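Local coordinates for takeout-like protein 1 (Epiphyas postvittana, PDB 3E8T) that probably carries a hydrophobic ligand, here ubiquinone-8, in a long internal pocket, as a takeout protein of the juvenile hormone binding protein family, at residues A[14-19]-A[74-79]; A[26-31]-A[64-69]; A[37-42]-A[202-207]. One frame throughout, in Å; residues are numbered along the deposited sequence. Where two conformers were deposited one is given.

Interaction 1. Residues A[14-19]-A[74-79]; sequences ACMTSA and VKWDLK. With UQ8 (Ubiquinone-8), chain B.
Thr17 and Val74 meet through one polar bond: Val74 N donates to Thr17 OG1 at 3.0 Å, with a bent N-H...O angle of 140°. Beside it the contact is apolar. Val74 CG1 lies 4.0 Å from Met16 CB, while the other branch, Val74 CG2, rests 3.9 Å from Met16 O, so the valine straddles the helix surface with one methyl on a side chain and one on the backbone. The methionine chain then bends at chi2 and chi3, which carries CE to the Trp76 ring; the approach is oblique, and the exact separation there is doubtful. Thr17 OG1 sits anti to the carbonyl carbon and beside its own N (chi1 -59°), a position from which it also bonds to Ser13 O one helical turn back. A valine in place of Thr17 would probably leave both Val74 N and the Ser13 carbonyl without this shared partner, weakening the tie between helix and strand. Ser13 adds a second link, its OG bonding to Val74 O, and Cys15 anchors the same helical turn through its disulfide to Cys8. The short segments cross at 121°, with an axis separation of 7.2 Å. On the inner side the quinone head group meets both elements: UQ8 O2 lies in the plane of the indole, at its edge, 3.5 Å from Trp76 CZ3, and Ala19 CB is 4.0 Å from UQ8 O4. Tyr129 meets the indole as well. Helix 13-28 thus packs on strand 54-77 at the quinone end of the pocket, to which Met16, Ala19 and Trp76 belong, in a fold whose curved antiparallel sheet wraps long helix 182-211, as in JHBP relatives.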
loop_
_atom_site.group_PDB
_atom_site.type_symbol
_atom_site.label_atom_id
_atom_site.label_comp_id
_atom_site.label_asym_id
_atom_site.label_seq_id
_atom_site.Cartn_x
_atom_site.Cartn_y
_atom_site.Cartn_z
ATOM N N ALA A 14 1.364 5.207 22.419
ATOM C CA ALA A 14 1.842 6.533 22.025
ATOM C C ALA A 14 3.306 6.463 21.554
ATOM O O ALA A 14 3.679 7.070 20.550
ATOM C CB ALA A 14 1.682 7.528 23.189
ATOM N N CYS A 15 4.135 5.730 22.294
ATOM C CA CYS A 15 5.526 5.546 21.909
ATOM C C CYS A 15 5.635 4.788 20.604
ATOM O O CYS A 15 6.467 5.140 19.791
ATOM C CB CYS A 15 6.311 4.767 23.013
ATOM S SG CYS A 15 8.060 4.450 22.645
ATOM N N MET A 16 4.883 3.710 20.493
ATOM C CA MET A 16 4.979 2.917 19.285
ATOM C C MET A 16 4.555 3.672 18.037
ATOM O O MET A 16 5.131 3.496 16.963
ATOM C CB MET A 16 4.173 1.650 19.417
ATOM C CG MET A 16 4.799 0.666 20.375
ATOM S SD MET A 16 6.316 0.010 19.748
ATOM C CE MET A 16 5.675 -1.258 18.713
ATOM N N THR A 17 3.541 4.501 18.203
ATOM C CA THR A 17 3.081 5.342 17.123
ATOM C C THR A 17 4.200 6.277 16.660
ATOM O O THR A 17 4.507 6.364 15.462
ATOM C CB THR A 17 1.816 6.125 17.532
ATOM O OG1 THR A 17 0.772 5.200 17.890
ATOM C CG2 THR A 17 1.331 7.030 16.390
ATOM N N SER A 18 4.847 6.968 17.617
ATOM C CA SER A 18 5.956 7.841 17.267
ATOM C C SER A 18 7.145 7.051 16.691
ATOM O O SER A 18 7.829 7.535 15.804
ATOM C CB SER A 18 6.380 8.675 18.483
ATOM O OG SER A 18 7.554 9.447 18.197
ATOM N N ALA A 19 7.431 5.881 17.237
ATOM C CA ALA A 19 8.587 5.084 16.787
ATOM C C ALA A 19 8.370 4.668 15.335
ATOM O O ALA A 19 9.274 4.744 14.532
ATOM C CB ALA A 19 8.809 3.899 17.651
ATOM N N VAL A 74 -0.582 2.860 16.523
ATOM C CA VAL A 74 -0.024 1.524 16.555
ATOM C C VAL A 74 -0.451 0.884 17.865
ATOM O O VAL A 74 -0.199 1.476 18.932
ATOM C CB VAL A 74 1.495 1.480 16.436
ATOM C CG1 VAL A 74 1.975 0.047 16.548
ATOM C CG2 VAL A 74 1.972 2.168 15.125
ATOM N N LYS A 75 -1.156 -0.247 17.798
ATOM C CA LYS A 75 -1.575 -1.000 18.990
ATOM C C LYS A 75 -1.044 -2.402 18.845
ATOM O O LYS A 75 -1.434 -3.176 17.945
ATOM C CB LYS A 75 -3.080 -1.069 19.118
ATOM C CG LYS A 75 -3.583 -1.866 20.353
ATOM C CD LYS A 75 -5.119 -1.816 20.503
ATOM C CE LYS A 75 -5.684 -2.850 21.512
ATOM N NZ LYS A 75 -4.722 -3.926 21.931
ATOM N N TRP A 76 -0.066 -2.701 19.674
ATOM C CA TRP A 76 0.592 -3.953 19.683
ATOM C C TRP A 76 -0.058 -4.727 20.819
ATOM O O TRP A 76 0.016 -4.292 21.966
ATOM C CB TRP A 76 2.104 -3.663 19.842
ATOM C CG TRP A 76 2.940 -4.800 19.652
ATOM C CD1 TRP A 76 2.858 -6.008 20.309
ATOM C CD2 TRP A 76 4.044 -4.899 18.775
ATOM N NE1 TRP A 76 3.853 -6.839 19.865
ATOM C CE2 TRP A 76 4.579 -6.204 18.916
ATOM C CE3 TRP A 76 4.638 -4.037 17.870
ATOM C CZ2 TRP A 76 5.671 -6.639 18.205
ATOM C CZ3 TRP A 76 5.721 -4.489 17.142
ATOM C CH2 TRP A 76 6.238 -5.778 17.329
ATOM N N ASP A 77 -0.762 -5.810 20.505
ATOM C CA ASP A 77 -1.482 -6.620 21.480
ATOM C C ASP A 77 -0.734 -7.914 21.775
ATOM O O ASP A 77 -0.808 -8.864 21.004
ATOM C CB ASP A 77 -2.875 -6.926 20.987
ATOM C CG ASP A 77 -3.665 -7.792 21.948
ATOM O OD1 ASP A 77 -3.109 -8.181 23.004
ATOM O OD2 ASP A 77 -4.835 -8.111 21.613
ATOM N N LEU A 78 -0.036 -7.953 22.908
ATOM C CA LEU A 78 0.772 -9.118 23.284
ATOM C C LEU A 78 -0.050 -10.385 23.573
ATOM O O LEU A 78 0.467 -11.492 23.426
ATOM C CB LEU A 78 1.676 -8.742 24.481
ATOM C CG LEU A 78 2.814 -7.712 24.246
ATOM C CD1 LEU A 78 3.418 -7.178 25.604
ATOM C CD2 LEU A 78 3.942 -8.225 23.331
ATOM N N LYS A 79 -1.325 -10.245 23.927
ATOM C CA LYS A 79 -2.174 -11.406 24.233
ATOM C C LYS A 79 -2.632 -12.153 22.973
ATOM O O LYS A 79 -2.517 -13.385 22.870
ATOM C CB LYS A 79 -3.386 -10.956 25.069
ATOM C CG LYS A 79 -4.370 -12.070 25.421
ATOM C CD LYS A 79 -5.555 -11.575 26.257
ATOM C CE LYS A 79 -6.420 -12.745 26.728
ATOM N NZ LYS A 79 -7.116 -13.465 25.614
HETATM C C45 UQ8 B . -8.586 2.100 -15.812
HETATM C C44 UQ8 B . -9.882 2.158 -15.000
HETATM C C46 UQ8 B . -10.966 2.754 -15.859
HETATM C C43 UQ8 B . -9.742 2.941 -13.708
HETATM C C42 UQ8 B . -8.461 2.553 -12.953
HETATM C C41 UQ8 B . -8.613 1.145 -12.394
HETATM C C39 UQ8 B . -8.096 1.089 -10.972
HETATM C C40 UQ8 B . -6.999 0.110 -10.559
HETATM C C38 UQ8 B . -8.670 1.881 -10.015
HETATM C C37 UQ8 B . -8.278 1.921 -8.684
HETATM C C36 UQ8 B . -8.969 3.150 -8.093
HETATM C C34 UQ8 B . -8.517 3.465 -6.678
HETATM C C35 UQ8 B . -8.960 4.678 -6.171
HETATM C C33 UQ8 B . -7.651 2.618 -5.991
HETATM C C32 UQ8 B . -7.172 2.737 -4.690
HETATM C C31 UQ8 B . -5.814 1.990 -4.609
HETATM C C29 UQ8 B . -5.256 1.901 -3.196
HETATM C C30 UQ8 B . -6.193 1.529 -2.003
HETATM C C28 UQ8 B . -3.908 2.156 -2.969
HETATM C C27 UQ8 B . -3.280 2.111 -1.730
HETATM C C26 UQ8 B . -1.806 1.700 -1.855
HETATM C C24 UQ8 B . -1.073 1.890 -0.523
HETATM C C25 UQ8 B . -0.808 3.301 0.030
HETATM C C23 UQ8 B . -0.659 0.783 0.186
HETATM C C22 UQ8 B . 0.025 0.767 1.405
HETATM C C21 UQ8 B . 0.157 -0.659 1.939
HETATM C C19 UQ8 B . 0.568 -0.768 3.408
HETATM C C20 UQ8 B . 0.511 -2.205 3.926
HETATM C C18 UQ8 B . 1.903 -0.078 3.721
HETATM C C17 UQ8 B . 2.321 -0.300 5.181
HETATM C C16 UQ8 B . 3.356 0.727 5.671
HETATM C C14 UQ8 B . 3.984 0.215 6.962
HETATM C C15 UQ8 B . 3.092 -0.497 7.996
HETATM C C13 UQ8 B . 5.349 0.352 7.209
HETATM C C12 UQ8 B . 5.958 -0.123 8.368
HETATM C C11 UQ8 B . 7.222 0.666 8.768
HETATM C C9 UQ8 B . 7.502 0.552 10.278
HETATM C C10 UQ8 B . 6.761 -0.630 10.926
HETATM C C8 UQ8 B . 9.009 0.446 10.492
HETATM C C7 UQ8 B . 9.448 -0.941 10.973
HETATM C C6 UQ8 B . 9.295 -1.137 12.501
HETATM C C1 UQ8 B . 8.750 -2.331 12.987
HETATM C C1M UQ8 B . 8.357 -3.303 12.067
HETATM C C2 UQ8 B . 8.586 -2.562 14.359
HETATM O O2 UQ8 B . 8.109 -3.617 14.786
HETATM C C3 UQ8 B . 8.977 -1.597 15.273
HETATM O O3 UQ8 B . 8.817 -1.824 16.608
HETATM C C3M UQ8 B . 9.938 -2.545 17.119
HETATM C C4 UQ8 B . 9.515 -0.398 14.823
HETATM O O4 UQ8 B . 9.894 0.542 15.740
HETATM C C4M UQ8 B . 8.813 0.842 16.635
HETATM C C5 UQ8 B . 9.672 -0.169 13.448
HETATM O O5 UQ8 B . 10.163 0.901 13.079
#

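Interaction 2. Residues A[26-31]-A[64-69]; sequences TFVAGL and KGLKGA
Val28 meets the 3-10 turn 66-68 with both methyls, each on a different residue. In the conformer given for Leu66, Val28 CG1 comes to 3.7 Å from Leu66 CD2 and also lies 3.9 Å from Leu66 CG, so the leucine is touched at its branch point and at one of its two methyls. The two side chains cross at a slant. The second methyl, Val28 CG2, sits 3.8 Å from Lys67 CA and thus packs on the backbone more than on the lysine chain, whose nearest side-chain atom, Lys67 CB, is 4.2 Å from the same methyl. With chi1 at -58°, Val28 CG2 lies between its own N and carbonyl carbon and CG1 lies anti to that carbon; this rotation lets the fork reach Leu66 and Lys67 together. Beyond CB the lysine, in the conformer given, leads away from the helix. The two segments bury 127 Å² between them, both sides summed. Gly68 N to Gly65 O and Ala69 N to Leu66 O brace the turn, and Asp40 OD2 accepts from Lys67 N. Gly30, with positive phi, is where the chain leaves helical angles. Leu66 reaches about 4 Å from ubiquinone-8 and touches Ile201 of helix 182-211 and Phe87 of strand 82-100. The contact therefore sets the last turn of helix 13-28 on a break in strand 54-77, between helix 182-211 and the neighbouring strand.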
loop_
_atom_site.group_PDB
_atom_site.type_symbol
_atom_site.label_atom_id
_atom_site.label_comp_id
_atom_site.label_asym_id
_atom_site.label_seq_id
_atom_site.Cartn_x
_atom_site.Cartn_y
_atom_site.Cartn_z
ATOM N N THR A 26 13.013 6.375 6.670
ATOM C CA THR A 26 14.285 5.739 6.460
ATOM C C THR A 26 14.069 4.298 5.976
ATOM O O THR A 26 14.747 3.819 5.060
ATOM C CB THR A 26 15.114 5.803 7.754
ATOM O OG1 THR A 26 15.299 7.183 8.100
ATOM C CG2 THR A 26 16.422 5.090 7.559
ATOM N N PHE A 27 13.075 3.619 6.522
ATOM C CA PHE A 27 12.784 2.267 6.103
ATOM C C PHE A 27 12.325 2.198 4.632
ATOM O O PHE A 27 12.818 1.394 3.843
ATOM C CB PHE A 27 11.729 1.660 7.030
ATOM C CG PHE A 27 11.371 0.254 6.681
ATOM C CD1 PHE A 27 12.264 -0.797 6.924
ATOM C CD2 PHE A 27 10.146 -0.033 6.066
ATOM C CE1 PHE A 27 11.925 -2.092 6.589
ATOM C CE2 PHE A 27 9.807 -1.345 5.726
ATOM C CZ PHE A 27 10.698 -2.361 6.000
ATOM N N VAL A 28 11.406 3.080 4.272
ATOM C CA VAL A 28 10.864 3.010 2.941
ATOM C C VAL A 28 11.838 3.515 1.873
ATOM O O VAL A 28 11.670 3.202 0.707
ATOM C CB VAL A 28 9.504 3.697 2.780
ATOM C CG1 VAL A 28 8.467 3.105 3.733
ATOM C CG2 VAL A 28 9.619 5.145 2.857
ATOM N N ALA A 29 12.903 4.183 2.261
ATOM C CA ALA A 29 13.966 4.524 1.332
ATOM C C ALA A 29 14.741 3.292 0.882
ATOM O O ALA A 29 15.420 3.333 -0.139
ATOM C CB ALA A 29 14.872 5.499 1.945
ATOM N N GLY A 30 14.619 2.203 1.621
ATOM C CA GLY A 30 15.246 0.948 1.241
ATOM C C GLY A 30 16.569 0.731 1.954
ATOM O O GLY A 30 17.198 1.715 2.362
ATOM N N LEU A 31 16.955 -0.526 2.156
ATOM C CA LEU A 31 18.231 -0.902 2.795
ATOM C C LEU A 31 18.762 -2.021 1.915
ATOM O O LEU A 31 18.627 -3.192 2.219
ATOM C CB LEU A 31 18.008 -1.381 4.231
ATOM C CG LEU A 31 17.332 -0.402 5.199
ATOM C CD1 LEU A 31 16.814 -1.132 6.425
ATOM C CD2 LEU A 31 18.302 0.675 5.529
ATOM N N LYS A 64 3.905 6.034 -5.290
ATOM C CA LYS A 64 4.626 7.101 -4.636
ATOM C C LYS A 64 3.809 7.612 -3.487
ATOM O O LYS A 64 2.592 7.737 -3.588
ATOM C CB LYS A 64 4.956 8.229 -5.605
ATOM C CG LYS A 64 5.922 9.340 -5.014
ATOM C CD LYS A 64 6.485 10.370 -6.080
ATOM C CE LYS A 64 7.049 11.657 -5.429
ATOM N NZ LYS A 64 7.550 12.759 -6.345
ATOM N N GLY A 65 4.473 7.928 -2.385
ATOM C CA GLY A 65 3.881 8.646 -1.280
ATOM C C GLY A 65 4.031 8.022 0.086
ATOM O O GLY A 65 3.755 8.693 1.102
ATOM N N LEU A 66 4.495 6.763 0.181
ATOM C CA LEU A 66 4.608 6.128 1.505
ATOM C C LEU A 66 5.560 6.883 2.444
ATOM O O LEU A 66 5.364 6.856 3.638
ATOM C CB LEU A 66 5.006 4.657 1.399
ATOM C CG LEU A 66 4.787 3.746 2.604
ATOM C CD1 LEU A 66 3.327 3.761 3.072
ATOM C CD2 LEU A 66 5.193 2.312 2.226
ATOM N N LYS A 67 6.578 7.553 1.910
ATOM C CA LYS A 67 7.544 8.308 2.738
ATOM C C LYS A 67 6.827 9.336 3.588
ATOM O O LYS A 67 7.313 9.714 4.661
ATOM C CB LYS A 67 8.570 9.035 1.848
ATOM C CG LYS A 67 9.647 9.791 2.595
ATOM C CD LYS A 67 10.813 10.183 1.685
ATOM C CE LYS A 67 10.494 11.293 0.692
ATOM N NZ LYS A 67 11.728 11.694 -0.097
ATOM N N GLY A 68 5.726 9.863 3.060
ATOM C CA GLY A 68 4.960 10.945 3.668
ATOM C C GLY A 68 3.785 10.512 4.500
ATOM O O GLY A 68 2.989 11.347 4.946
ATOM N N ALA A 69 3.669 9.209 4.723
ATOM C CA ALA A 69 2.548 8.703 5.480
ATOM C C ALA A 69 2.570 9.189 6.924
ATOM O O ALA A 69 3.642 9.347 7.506
ATOM C CB ALA A 69 2.482 7.212 5.452
#

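Interaction 3. Residues A[37-42]-A[202-207]; sequences EVMDVL and FKNIKH. With UQ8 (Ubiquinone-8), chain B.
Loop 37-42, whose peptide before Val41 is cis, passes the helical segment 202-207 most closely where Glu37 CA and Asn204 CA are 6.9 Å apart. There the Asn204 amide grips Glu37 twice. Its OD1 accepts from Glu37 N at 2.9 Å, the donor standing 44° out of the carbonyl plane, while ND2 donates to Glu37 OE1, also at 2.9 Å and nearly straight (174°). This second bond uses the anti lone pair of OE1 and lies in the amide plane; carboxylate and amide are tilted 30° apart. Glu37 thus holds both ends of the amide, and Lys200 O takes a further bond from ND2, which probably fixes its rotation. In this JHBP-family fold, the pairing ties the loop that connects helix 13-28 to strand 42-51 onto long helix 182-211, beside the ubiquinone pocket. Met39 runs past Asn204 in the opposite direction, placing SD 3.9 Å from Asn204 CB. Lys203 bends at chi3 and chi4, bringing NZ within 3.9 Å of Glu37 OE1, a long salt bridge in the conformer given. Next along the helix, Ile205, a pocket residue, extends CD1 to 3.5 Å from UQ8 C12, on the isoprenoid tail.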
loop_
_atom_site.group_PDB
_atom_site.type_symbol
_atom_site.label_atom_id
_atom_site.label_comp_id
_atom_site.label_asym_id
_atom_site.label_seq_id
_atom_site.Cartn_x
_atom_site.Cartn_y
_atom_site.Cartn_z
ATOM N N GLU A 37 13.924 -3.676 -0.211
ATOM C CA GLU A 37 13.716 -2.946 -1.429
ATOM C C GLU A 37 13.198 -1.526 -1.159
ATOM O O GLU A 37 12.659 -1.251 -0.096
ATOM C CB GLU A 37 12.699 -3.725 -2.267
ATOM C CG GLU A 37 13.142 -5.172 -2.562
ATOM C CD GLU A 37 12.067 -6.045 -3.222
ATOM O OE1 GLU A 37 11.018 -6.352 -2.600
ATOM O OE2 GLU A 37 12.262 -6.432 -4.396
ATOM N N VAL A 38 13.395 -0.609 -2.096
ATOM C CA VAL A 38 12.844 0.729 -1.985
ATOM C C VAL A 38 11.308 0.651 -2.022
ATOM O O VAL A 38 10.722 -0.036 -2.848
ATOM C CB VAL A 38 13.322 1.622 -3.126
ATOM C CG1 VAL A 38 12.714 3.025 -3.054
ATOM C CG2 VAL A 38 14.847 1.646 -3.207
ATOM N N MET A 39 10.649 1.332 -1.099
ATOM C CA MET A 39 9.180 1.332 -1.019
ATOM C C MET A 39 8.564 2.678 -1.277
ATOM O O MET A 39 7.351 2.820 -1.205
ATOM C CB MET A 39 8.713 0.743 0.311
ATOM C CG MET A 39 8.941 -0.766 0.361
ATOM S SD MET A 39 8.940 -1.489 1.978
ATOM C CE MET A 39 10.649 -1.174 2.496
ATOM N N ASP A 40 9.377 3.685 -1.594
ATOM C CA ASP A 40 8.881 4.972 -2.109
ATOM C C ASP A 40 10.020 5.534 -2.960
ATOM O O ASP A 40 11.003 6.045 -2.424
ATOM C CB ASP A 40 8.419 5.954 -1.011
ATOM C CG ASP A 40 7.677 7.175 -1.603
ATOM O OD1 ASP A 40 7.660 7.333 -2.857
ATOM O OD2 ASP A 40 7.113 8.007 -0.842
ATOM N N VAL A 41 9.967 5.361 -4.269
ATOM C CA VAL A 41 8.852 4.858 -5.067
ATOM C C VAL A 41 8.896 3.354 -5.054
ATOM O O VAL A 41 9.951 2.748 -5.252
ATOM C CB VAL A 41 8.965 5.404 -6.488
ATOM C CG1 VAL A 41 7.881 4.857 -7.351
ATOM C CG2 VAL A 41 8.840 6.926 -6.503
ATOM N N LEU A 42 7.777 2.724 -4.772
ATOM C CA LEU A 42 7.645 1.273 -4.800
ATOM C C LEU A 42 7.327 0.779 -6.187
ATOM O O LEU A 42 6.375 1.242 -6.791
ATOM C CB LEU A 42 6.518 0.833 -3.866
ATOM C CG LEU A 42 6.182 -0.647 -3.773
ATOM C CD1 LEU A 42 7.340 -1.484 -3.220
ATOM C CD2 LEU A 42 4.917 -0.902 -2.974
ATOM N N PHE A 202 4.722 -5.985 2.992
ATOM C CA PHE A 202 4.736 -6.967 4.060
ATOM C C PHE A 202 5.952 -7.866 3.996
ATOM O O PHE A 202 6.592 -8.165 5.007
ATOM C CB PHE A 202 3.455 -7.819 3.998
ATOM C CG PHE A 202 3.367 -8.864 5.057
ATOM C CD1 PHE A 202 2.998 -8.539 6.342
ATOM C CD2 PHE A 202 3.678 -10.172 4.760
ATOM C CE1 PHE A 202 2.914 -9.530 7.301
ATOM C CE2 PHE A 202 3.603 -11.143 5.724
ATOM C CZ PHE A 202 3.209 -10.808 6.979
ATOM N N LYS A 203 6.274 -8.365 2.808
ATOM C CA LYS A 203 7.420 -9.240 2.678
ATOM C C LYS A 203 8.695 -8.528 3.158
ATOM O O LYS A 203 9.542 -9.125 3.814
ATOM C CB LYS A 203 7.547 -9.706 1.240
ATOM C CG LYS A 203 8.672 -10.647 0.963
ATOM C CD LYS A 203 8.733 -10.905 -0.494
ATOM C CE LYS A 203 9.353 -9.732 -1.209
ATOM N NZ LYS A 203 8.725 -9.510 -2.539
ATOM N N ASN A 204 8.855 -7.249 2.822
ATOM C CA ASN A 204 10.028 -6.484 3.234
ATOM C C ASN A 204 10.086 -6.219 4.725
ATOM O O ASN A 204 11.148 -6.382 5.353
ATOM C CB ASN A 204 10.113 -5.213 2.407
ATOM C CG ASN A 204 10.733 -5.472 1.041
ATOM O OD1 ASN A 204 11.954 -5.514 0.907
ATOM N ND2 ASN A 204 9.908 -5.646 0.021
ATOM N N ILE A 205 8.969 -5.838 5.329
ATOM C CA ILE A 205 8.967 -5.644 6.800
ATOM C C ILE A 205 9.228 -6.969 7.528
ATOM O O ILE A 205 9.999 -7.009 8.507
ATOM C CB ILE A 205 7.686 -5.000 7.321
ATOM C CG1 ILE A 205 7.350 -3.694 6.605
ATOM C CG2 ILE A 205 7.770 -4.797 8.817
ATOM C CD1 ILE A 205 5.836 -3.281 6.849
ATOM N N LYS A 206 8.594 -8.035 7.070
ATOM C CA LYS A 206 8.817 -9.354 7.644
ATOM C C LYS A 206 10.283 -9.750 7.599
ATOM O O LYS A 206 10.855 -10.217 8.593
ATOM C CB LYS A 206 7.966 -10.385 6.933
ATOM C CG LYS A 206 8.191 -11.787 7.367
ATOM C CD LYS A 206 7.196 -12.731 6.683
ATOM C CE LYS A 206 7.549 -14.187 6.807
ATOM N NZ LYS A 206 7.671 -14.674 8.191
ATOM N N HIS A 207 10.904 -9.570 6.457
ATOM C CA HIS A 207 12.316 -9.871 6.292
ATOM C C HIS A 207 13.178 -9.058 7.238
ATOM O O HIS A 207 14.122 -9.593 7.883
ATOM C CB HIS A 207 12.681 -9.543 4.835
ATOM C CG HIS A 207 14.131 -9.662 4.534
ATOM N ND1 HIS A 207 14.797 -10.868 4.510
ATOM C CD2 HIS A 207 15.046 -8.707 4.269
ATOM C CE1 HIS A 207 16.068 -10.641 4.211
ATOM N NE2 HIS A 207 16.248 -9.338 4.086
HETATM C C45 UQ8 B . -8.586 2.100 -15.812
HETATM C C44 UQ8 B . -9.882 2.158 -15.000
HETATM C C46 UQ8 B . -10.966 2.754 -15.859
HETATM C C43 UQ8 B . -9.742 2.941 -13.708
HETATM C C42 UQ8 B . -8.461 2.553 -12.953
HETATM C C41 UQ8 B . -8.613 1.145 -12.394
HETATM C C39 UQ8 B . -8.096 1.089 -10.972
HETATM C C40 UQ8 B . -6.999 0.110 -10.559
HETATM C C38 UQ8 B . -8.670 1.881 -10.015
HETATM C C37 UQ8 B . -8.278 1.921 -8.684
HETATM C C36 UQ8 B . -8.969 3.150 -8.093
HETATM C C34 UQ8 B . -8.517 3.465 -6.678
HETATM C C35 UQ8 B . -8.960 4.678 -6.171
HETATM C C33 UQ8 B . -7.651 2.618 -5.991
HETATM C C32 UQ8 B . -7.172 2.737 -4.690
HETATM C C31 UQ8 B . -5.814 1.990 -4.609
HETATM C C29 UQ8 B . -5.256 1.901 -3.196
HETATM C C30 UQ8 B . -6.193 1.529 -2.003
HETATM C C28 UQ8 B . -3.908 2.156 -2.969
HETATM C C27 UQ8 B . -3.280 2.111 -1.730
HETATM C C26 UQ8 B . -1.806 1.700 -1.855
HETATM C C24 UQ8 B . -1.073 1.890 -0.523
HETATM C C25 UQ8 B . -0.808 3.301 0.030
HETATM C C23 UQ8 B . -0.659 0.783 0.186
HETATM C C22 UQ8 B . 0.025 0.767 1.405
HETATM C C21 UQ8 B . 0.157 -0.659 1.939
HETATM C C19 UQ8 B . 0.568 -0.768 3.408
HETATM C C20 UQ8 B . 0.511 -2.205 3.926
HETATM C C18 UQ8 B . 1.903 -0.078 3.721
HETATM C C17 UQ8 B . 2.321 -0.300 5.181
HETATM C C16 UQ8 B . 3.356 0.727 5.671
HETATM C C14 UQ8 B . 3.984 0.215 6.962
HETATM C C15 UQ8 B . 3.092 -0.497 7.996
HETATM C C13 UQ8 B . 5.349 0.352 7.209
HETATM C C12 UQ8 B . 5.958 -0.123 8.368
HETATM C C11 UQ8 B . 7.222 0.666 8.768
HETATM C C9 UQ8 B . 7.502 0.552 10.278
HETATM C C10 UQ8 B . 6.761 -0.630 10.926
HETATM C C8 UQ8 B . 9.009 0.446 10.492
HETATM C C7 UQ8 B . 9.448 -0.941 10.973
HETATM C C6 UQ8 B . 9.295 -1.137 12.501
HETATM C C1 UQ8 B . 8.750 -2.331 12.987
HETATM C C1M UQ8 B . 8.357 -3.303 12.067
HETATM C C2 UQ8 B . 8.586 -2.562 14.359
HETATM O O2 UQ8 B . 8.109 -3.617 14.786
HETATM C C3 UQ8 B . 8.977 -1.597 15.273
HETATM O O3 UQ8 B . 8.817 -1.824 16.608
HETATM C C3M UQ8 B . 9.938 -2.545 17.119
HETATM C C4 UQ8 B . 9.515 -0.398 14.823
HETATM O O4 UQ8 B . 9.894 0.542 15.740
HETATM C C4M UQ8 B . 8.813 0.842 16.635
HETATM C C5 UQ8 B . 9.672 -0.169 13.448
HETATM O O5 UQ8 B . 10.163 0.901 13.079
#

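Interactions 1 and 2 both join helix 13-28 to strand 54-77, but with centres about 20 Å apart and different chemistry: the first adds a threonine-to-backbone bond to its apolar contact, whereas the second is apolar throughout. Both are buried. Interaction 3 is only partly buried and is the most polar, with an amide and carboxylate pair and a long salt bridge toward the surface. It adjoins interaction 2, their centres about 9 Å apart, through Val28 O to Met39 N (2.8 Å) and Phe27 against Met39. Each contact borders ubiquinone-8: interaction 1 at the quinone head, interaction 2 along the tail, and interaction 3 on the tail and at the ring methyl.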